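Local coordinates for protein lysozyme (PDB 6UKC) that probably hydrolyses the beta-1,4 linkages between N-acetylmuramic acid and N-acetylglucosamine in bacterial peptidoglycan, and those of chitodextrins, as a C-type lysozyme of innate immunity, at residues Y20-W30 / I87-R98. Numbering follows the deposited sequence.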
ATOM      1  N   TYR A  20       4.513   8.068  11.518  1.00 18.38           N
ATOM      2  CA  TYR A  20       5.311   6.850  11.199  1.00 17.78           C
ATOM      3  C   TYR A  20       6.786   7.172  10.926  1.00 19.00           C
ATOM      4  O   TYR A  20       7.564   6.188  10.774  1.00 19.86           O
ATOM      5  CB  TYR A  20       4.651   6.122  10.028  1.00 17.54           C
ATOM      6  CG  TYR A  20       3.255   5.683  10.368  1.00 16.85           C
ATOM      7  CD1 TYR A  20       3.050   4.612  11.228  1.00 15.92           C
ATOM      8  CD2 TYR A  20       2.155   6.393   9.927  1.00 16.21           C
ATOM      9  CE1 TYR A  20       1.773   4.220  11.593  1.00 15.87           C
ATOM     10  CE2 TYR A  20       0.872   6.029  10.313  1.00 16.82           C
ATOM     11  CZ  TYR A  20       0.682   4.935  11.137  1.00 15.58           C
ATOM     12  OH  TYR A  20      -0.574   4.548  11.481  1.00 15.95           O
ATOM     13  N   TYR A  21       7.177   8.460  10.851  1.00 19.25           N
ATOM     14  CA  TYR A  21       8.588   8.894  10.667  1.00 19.79           C
ATOM     15  C   TYR A  21       9.169   8.163   9.450  1.00 18.82           C
ATOM     16  O   TYR A  21      10.333   7.693   9.463  1.00 16.30           O
ATOM     17  CB  TYR A  21       9.431   8.598  11.915  1.00 21.82           C
ATOM     18  CG  TYR A  21       8.733   8.926  13.206  1.00 23.93           C
ATOM     19  CD1 TYR A  21       8.428  10.247  13.530  1.00 27.77           C
ATOM     20  CD2 TYR A  21       8.307   7.928  14.069  1.00 24.25           C
ATOM     21  CE1 TYR A  21       7.736  10.580  14.688  1.00 26.33           C
ATOM     22  CE2 TYR A  21       7.612   8.244  15.233  1.00 27.03           C
ATOM     23  CZ  TYR A  21       7.335   9.572  15.543  1.00 26.63           C
ATOM     24  OH  TYR A  21       6.657   9.906  16.673  1.00 29.43           O
ATOM     25  N   LEU A  22       8.371   8.029   8.399  1.00 18.03           N
ATOM     26  CA  LEU A  22       8.876   7.366   7.177  1.00 17.39           C
ATOM     27  C   LEU A  22       9.812   8.352   6.492  1.00 17.54           C
ATOM     28  O   LEU A  22       9.545   9.580   6.575  1.00 19.29           O
ATOM     29  CB  LEU A  22       7.710   6.989   6.263  1.00 17.27           C
ATOM     30  CG  LEU A  22       6.735   5.945   6.791  1.00 17.07           C
ATOM     31  CD1 LEU A  22       5.970   5.330   5.638  1.00 17.10           C
ATOM     32  CD2 LEU A  22       7.442   4.840   7.577  1.00 16.75           C
ATOM     33  N   SER A  23      10.830   7.823   5.822  1.00 17.01           N
ATOM     34  CA  SER A  23      11.707   8.553   4.871  1.00 16.45           C
ATOM     35  C   SER A  23      10.884   9.057   3.690  1.00 15.75           C
ATOM     36  O   SER A  23       9.846   8.414   3.357  1.00 16.11           O
ATOM     37  CB  SER A  23      12.834   7.664   4.370  1.00 16.34           C
ATOM     38  OG  SER A  23      12.335   6.617   3.544  1.00 15.97           O
ATOM     39  N   ASN A  24      11.394  10.111   3.050  1.00 15.71           N
ATOM     40  CA  ASN A  24      10.856  10.729   1.810  1.00 16.56           C
ATOM     41  C   ASN A  24      10.733   9.687   0.695  1.00 17.06           C
ATOM     42  O   ASN A  24       9.708   9.716  -0.016  1.00 17.36           O
ATOM     43  CB  ASN A  24      11.736  11.887   1.351  1.00 16.35           C
ATOM     44  CG  ASN A  24      11.562  13.107   2.217  1.00 17.62           C
ATOM     45  OD1 ASN A  24      10.731  13.131   3.126  1.00 20.76           O
ATOM     46  ND2 ASN A  24      12.365  14.115   1.961  1.00 19.36           N
ATOM     47  N   ASP A  25      11.744   8.823   0.548  1.00 18.54           N
ATOM     48  CA  ASP A  25      11.741   7.724  -0.444  1.00 20.44           C
ATOM     49  C   ASP A  25      10.535   6.818  -0.174  1.00 19.64           C
ATOM     50  O   ASP A  25       9.809   6.470  -1.120  1.00 19.24           O
ATOM     51  CB  ASP A  25      13.008   6.863  -0.408  1.00 22.08           C
ATOM     52  CG  ASP A  25      13.043   5.941  -1.619  1.00 24.45           C
ATOM     53  OD1 ASP A  25      13.231   6.478  -2.737  1.00 29.46           O
ATOM     54  OD2 ASP A  25      12.763   4.719  -1.467  1.00 23.52           O
ATOM     55  N   ASP A  26      10.364   6.400   1.073  1.00 18.63           N
ATOM     56  CA  ASP A  26       9.223   5.536   1.439  1.00 16.84           C
ATOM     57  C   ASP A  26       7.963   6.303   1.088  1.00 16.59           C
ATOM     58  O   ASP A  26       7.094   5.712   0.357  1.00 18.08           O
ATOM     59  CB  ASP A  26       9.242   5.129   2.914  1.00 17.38           C
ATOM     60  CG  ASP A  26      10.277   4.067   3.268  1.00 16.48           C
ATOM     61  OD1 ASP A  26      11.168   3.788   2.411  1.00 15.10           O
ATOM     62  OD2 ASP A  26      10.185   3.546   4.392  1.00 15.16           O
ATOM     63  N   ILE A  27       7.874   7.562   1.542  1.00 16.55           N
ATOM     64  CA  ILE A  27       6.595   8.334   1.449  1.00 16.46           C
ATOM     65  C   ILE A  27       6.215   8.490  -0.035  1.00 17.54           C
ATOM     66  O   ILE A  27       5.085   8.060  -0.417  1.00 17.38           O
ATOM     67  CB  ILE A  27       6.654   9.679   2.189  1.00 16.52           C
ATOM     68  CG1 ILE A  27       6.628   9.483   3.712  1.00 16.76           C
ATOM     69  CG2 ILE A  27       5.528  10.603   1.736  1.00 16.71           C
ATOM     70  CD1 ILE A  27       7.042  10.704   4.496  1.00 16.32           C
ATOM     71  N   LYS A  28       7.122   9.012  -0.872  1.00 18.76           N
ATOM     72  CA  LYS A  28       6.750   9.297  -2.292  1.00 19.28           C
ATOM     73  C   LYS A  28       6.245   8.002  -2.943  1.00 18.14           C
ATOM     74  O   LYS A  28       5.276   8.065  -3.744  1.00 18.02           O
ATOM     75  CB  LYS A  28       7.913   9.928  -3.065  1.00 19.65           C
ATOM     76  CG  LYS A  28       9.127   9.041  -3.292  1.00 20.49           C
ATOM     77  CD  LYS A  28      10.319   9.848  -3.736  1.00 20.75           C
ATOM     78  CE  LYS A  28      11.421   9.019  -4.358  1.00 20.84           C
ATOM     79  NZ  LYS A  28      12.577   9.898  -4.689  1.00 21.84           N
ATOM     80  N   ASN A  29       6.846   6.864  -2.583  1.00 17.14           N
ATOM     81  CA  ASN A  29       6.458   5.548  -3.146  1.00 16.48           C
ATOM     82  C   ASN A  29       5.091   5.139  -2.577  1.00 16.78           C
ATOM     83  O   ASN A  29       4.262   4.644  -3.368  1.00 16.18           O
ATOM     84  CB  ASN A  29       7.557   4.503  -2.952  1.00 17.51           C
ATOM     85  CG  ASN A  29       8.649   4.622  -3.997  1.00 17.42           C
ATOM     86  OD1 ASN A  29       8.375   4.485  -5.177  1.00 16.69           O
ATOM     87  ND2 ASN A  29       9.871   4.940  -3.589  1.00 18.03           N
ATOM     88  N   TRP A  30       4.842   5.287  -1.269  1.00 16.71           N
ATOM     89  CA  TRP A  30       3.555   4.783  -0.713  1.00 16.82           C
ATOM     90  C   TRP A  30       2.415   5.688  -1.210  1.00 17.15           C
ATOM     91  O   TRP A  30       1.340   5.153  -1.600  1.00 18.31           O
ATOM     92  CB  TRP A  30       3.587   4.627   0.823  1.00 16.88           C
ATOM     93  CG  TRP A  30       4.441   3.505   1.332  1.00 17.03           C
ATOM     94  CD1 TRP A  30       5.388   3.601   2.315  1.00 18.20           C
ATOM     95  CD2 TRP A  30       4.407   2.109   0.948  1.00 17.67           C
ATOM     96  NE1 TRP A  30       5.967   2.378   2.549  1.00 18.92           N
ATOM     97  CE2 TRP A  30       5.390   1.441   1.725  1.00 17.70           C
ATOM     98  CE3 TRP A  30       3.665   1.355   0.026  1.00 16.88           C
ATOM     99  CZ2 TRP A  30       5.644   0.077   1.606  1.00 17.09           C
ATOM    100  CZ3 TRP A  30       3.929   0.008  -0.108  1.00 16.94           C
ATOM    101  CH2 TRP A  30       4.895  -0.624   0.682  1.00 17.69           C
ATOM    102  N   ILE A  87      -4.282   3.142   9.552  1.00 17.08           N
ATOM    103  CA  ILE A  87      -3.493   2.475   8.471  1.00 17.83           C
ATOM    104  C   ILE A  87      -2.317   1.705   9.064  1.00 17.86           C
ATOM    105  O   ILE A  87      -1.568   1.075   8.284  1.00 18.52           O
ATOM    106  CB  ILE A  87      -2.991   3.499   7.434  1.00 17.04           C
ATOM    107  CG1 ILE A  87      -2.010   4.504   8.056  1.00 17.73           C
ATOM    108  CG2 ILE A  87      -4.183   4.177   6.792  1.00 17.21           C
ATOM    109  CD1 ILE A  87      -0.866   4.919   7.166  1.00 18.11           C
ATOM    110  N   THR A  88      -2.106   1.775  10.372  1.00 17.09           N
ATOM    111  CA  THR A  88      -0.963   1.052  10.996  1.00 17.43           C
ATOM    112  C   THR A  88      -0.769  -0.336  10.351  1.00 17.68           C
ATOM    113  O   THR A  88       0.366  -0.615   9.879  1.00 18.81           O
ATOM    114  CB  THR A  88      -1.086   1.006  12.525  1.00 16.44           C
ATOM    115  OG1 THR A  88      -1.289   2.355  12.969  1.00 15.09           O
ATOM    116  CG2 THR A  88       0.149   0.415  13.173  1.00 16.00           C
ATOM    117  N   GLU A  89      -1.784  -1.207  10.366  1.00 18.51           N
ATOM    118  CA  GLU A  89      -1.592  -2.634   9.972  1.00 18.48           C
ATOM    119  C   GLU A  89      -1.414  -2.718   8.451  1.00 17.42           C
ATOM    120  O   GLU A  89      -0.631  -3.580   7.997  1.00 17.22           O
ATOM    121  CB  GLU A  89      -2.778  -3.482  10.415  1.00 19.67           C
ATOM    122  CG  GLU A  89      -2.943  -3.566  11.915  1.00 19.93           C
ATOM    123  CD  GLU A  89      -1.990  -4.506  12.624  1.00 20.35           C
ATOM    124  OE1 GLU A  89      -2.314  -4.838  13.779  1.00 21.56           O
ATOM    125  OE2 GLU A  89      -0.949  -4.917  12.028  1.00 18.06           O
ATOM    126  N   ALA A  90      -2.120  -1.860   7.699  1.00 15.98           N
ATOM    127  CA  ALA A  90      -1.979  -1.730   6.229  1.00 15.40           C
ATOM    128  C   ALA A  90      -0.511  -1.453   5.922  1.00 15.04           C
ATOM    129  O   ALA A  90       0.088  -2.219   5.138  1.00 14.80           O
ATOM    130  CB  ALA A  90      -2.883  -0.649   5.677  1.00 14.81           C
ATOM    131  N   LEU A  91       0.066  -0.460   6.605  1.00 14.80           N
ATOM    132  CA  LEU A  91       1.471  -0.054   6.384  1.00 15.70           C
ATOM    133  C   LEU A  91       2.385  -1.207   6.822  1.00 17.41           C
ATOM    134  O   LEU A  91       3.245  -1.647   5.989  1.00 16.45           O
ATOM    135  CB  LEU A  91       1.707   1.249   7.149  1.00 15.80           C
ATOM    136  CG  LEU A  91       3.115   1.841   7.075  1.00 15.60           C
ATOM    137  CD1 LEU A  91       3.577   2.048   5.630  1.00 15.40           C
ATOM    138  CD2 LEU A  91       3.165   3.144   7.841  1.00 14.88           C
ATOM    139  N   ARG A  92       2.185  -1.725   8.048  1.00 18.13           N
ATOM    140  CA  ARG A  92       3.034  -2.824   8.566  1.00 18.82           C
ATOM    141  C   ARG A  92       3.049  -3.946   7.511  1.00 18.83           C
ATOM    142  O   ARG A  92       4.158  -4.416   7.143  1.00 17.50           O
ATOM    143  CB  ARG A  92       2.558  -3.268   9.948  1.00 20.95           C
ATOM    144  CG  ARG A  92       3.495  -4.247  10.645  1.00 23.03           C
ATOM    145  CD  ARG A  92       3.031  -4.552  12.068  1.00 24.61           C
ATOM    146  NE  ARG A  92       3.220  -3.369  12.903  1.00 26.82           N
ATOM    147  CZ  ARG A  92       2.297  -2.814  13.696  1.00 27.96           C
ATOM    148  NH1 ARG A  92       1.105  -3.366  13.845  1.00 29.87           N
ATOM    149  NH2 ARG A  92       2.588  -1.729  14.391  1.00 27.09           N
ATOM    150  N   CYS A  93       1.880  -4.300   6.962  1.00 18.04           N
ATOM    151  CA  CYS A  93       1.762  -5.442   6.021  1.00 18.30           C
ATOM    152  C   CYS A  93       2.357  -5.080   4.645  1.00 18.81           C
ATOM    153  O   CYS A  93       3.037  -5.962   4.003  1.00 18.70           O
ATOM    154  CB  CYS A  93       0.321  -5.915   5.912  1.00 18.71           C
ATOM    155  SG  CYS A  93       0.128  -7.340   4.815  1.00 19.04           S
ATOM    156  N   ALA A  94       2.162  -3.842   4.184  1.00 18.27           N
ATOM    157  CA  ALA A  94       2.777  -3.376   2.913  1.00 17.80           C
ATOM    158  C   ALA A  94       4.309  -3.456   3.056  1.00 17.61           C
ATOM    159  O   ALA A  94       4.972  -3.966   2.141  1.00 15.88           O
ATOM    160  CB  ALA A  94       2.282  -1.990   2.527  1.00 17.54           C
ATOM    161  N   GLU A  95       4.874  -3.050   4.190  1.00 17.71           N
ATOM    162  CA  GLU A  95       6.353  -3.113   4.366  1.00 17.63           C
ATOM    163  C   GLU A  95       6.838  -4.562   4.326  1.00 18.43           C
ATOM    164  O   GLU A  95       7.983  -4.778   3.882  1.00 17.51           O
ATOM    165  CB  GLU A  95       6.758  -2.469   5.684  1.00 18.45           C
ATOM    166  CG  GLU A  95       6.586  -0.966   5.637  1.00 20.85           C
ATOM    167  CD  GLU A  95       6.933  -0.244   6.923  1.00 21.49           C
ATOM    168  OE1 GLU A  95       7.284   0.937   6.854  1.00 21.86           O
ATOM    169  OE2 GLU A  95       6.830  -0.872   7.980  1.00 25.47           O
ATOM    170  N   THR A  96       6.048  -5.506   4.851  1.00 18.04           N
ATOM    171  CA  THR A  96       6.337  -6.964   4.754  1.00 18.75           C
ATOM    172  C   THR A  96       6.247  -7.434   3.292  1.00 18.11           C
ATOM    173  O   THR A  96       7.105  -8.271   2.874  1.00 16.89           O
ATOM    174  CB  THR A  96       5.370  -7.776   5.620  1.00 19.32           C
ATOM    175  OG1 THR A  96       5.625  -7.336   6.945  1.00 19.04           O
ATOM    176  CG2 THR A  96       5.557  -9.277   5.512  1.00 20.75           C
ATOM    177  N   ILE A  97       5.215  -6.986   2.560  1.00 18.52           N
ATOM    178  CA  ILE A  97       5.075  -7.329   1.110  1.00 18.80           C
ATOM    179  C   ILE A  97       6.317  -6.805   0.370  1.00 18.81           C
ATOM    180  O   ILE A  97       6.942  -7.595  -0.369  1.00 19.77           O
ATOM    181  CB  ILE A  97       3.760  -6.785   0.530  1.00 19.92           C
ATOM    182  CG1 ILE A  97       2.555  -7.510   1.143  1.00 19.09           C
ATOM    183  CG2 ILE A  97       3.753  -6.848  -0.999  1.00 19.71           C
ATOM    184  CD1 ILE A  97       1.243  -6.877   0.821  1.00 18.09           C
ATOM    185  N   ARG A  98       6.684  -5.543   0.589  1.00 17.76           N
ATOM    186  CA  ARG A  98       7.919  -4.925   0.039  1.00 19.03           C
ATOM    187  C   ARG A  98       9.157  -5.720   0.486  1.00 19.30           C
ATOM    188  O   ARG A  98       9.998  -6.010  -0.362  1.00 19.03           O
ATOM    189  CB  ARG A  98       8.072  -3.465   0.486  1.00 17.88           C
ATOM    190  CG  ARG A  98       9.083  -2.693  -0.356  1.00 17.52           C
ATOM    191  CD  ARG A  98       9.433  -1.319   0.201  1.00 17.23           C
ATOM    192  NE  ARG A  98       9.856  -1.430   1.582  1.00 16.32           N
ATOM    193  CZ  ARG A  98       9.581  -0.563   2.546  1.00 17.22           C
ATOM    194  NH1 ARG A  98       8.868   0.523   2.288  1.00 17.92           N
ATOM    195  NH2 ARG A  98      10.006  -0.800   3.782  1.00 16.38           N
TER
HETATM  196  O   HOH W   1      -3.578   5.774  10.811  1.00 24.21           O
HETATM  197  O   HOH W   2       7.867   2.136   4.798  1.00 11.30           O
HETATM  198  O   HOH W   3      11.149   1.473   5.619  1.00 24.69           O
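Helices 24-30 and 88-98 cross almost perpendicularly, at 101°, their axes 13.0 Å apart at closest approach, and W30 of the first and Y20, ahead of it in the chain, reach across to L91 of the second. L91 serves both rings with its two methyls: CD2 lies over one face of the Y20 ring, 3.8 Å from its centroid, while CD1 sits over the five-membered ring of W30 and also meets CD1 of L22 tip to tip. A chi1 of 179°, which sets CG opposite the backbone N, carries the forked end of L91 in between the two aromatic side chains. W30 enters as a knob among L91, A94, E95 and R98, its CH2 pressed 3.5 Å from A94 CB; Y111, F58 and W114 pack around the same indole. At one end, Y20 OH and T88 OG1 are hydrogen-bonded at 2.7 Å, with OG1 at the ring edge. At the other, one water accepts from W30 NE1 and R98 NH1 and donates to D26 OD2 and E95 OE1, 4.6 Å apart, probably easing their like charges. The direct salt bridge from D26 OD2 to R98 NH1 is long, 3.9 Å. This aromatic-rich junction belongs to the hydrophobic core of the alpha-domain in the C-type lysozyme fold.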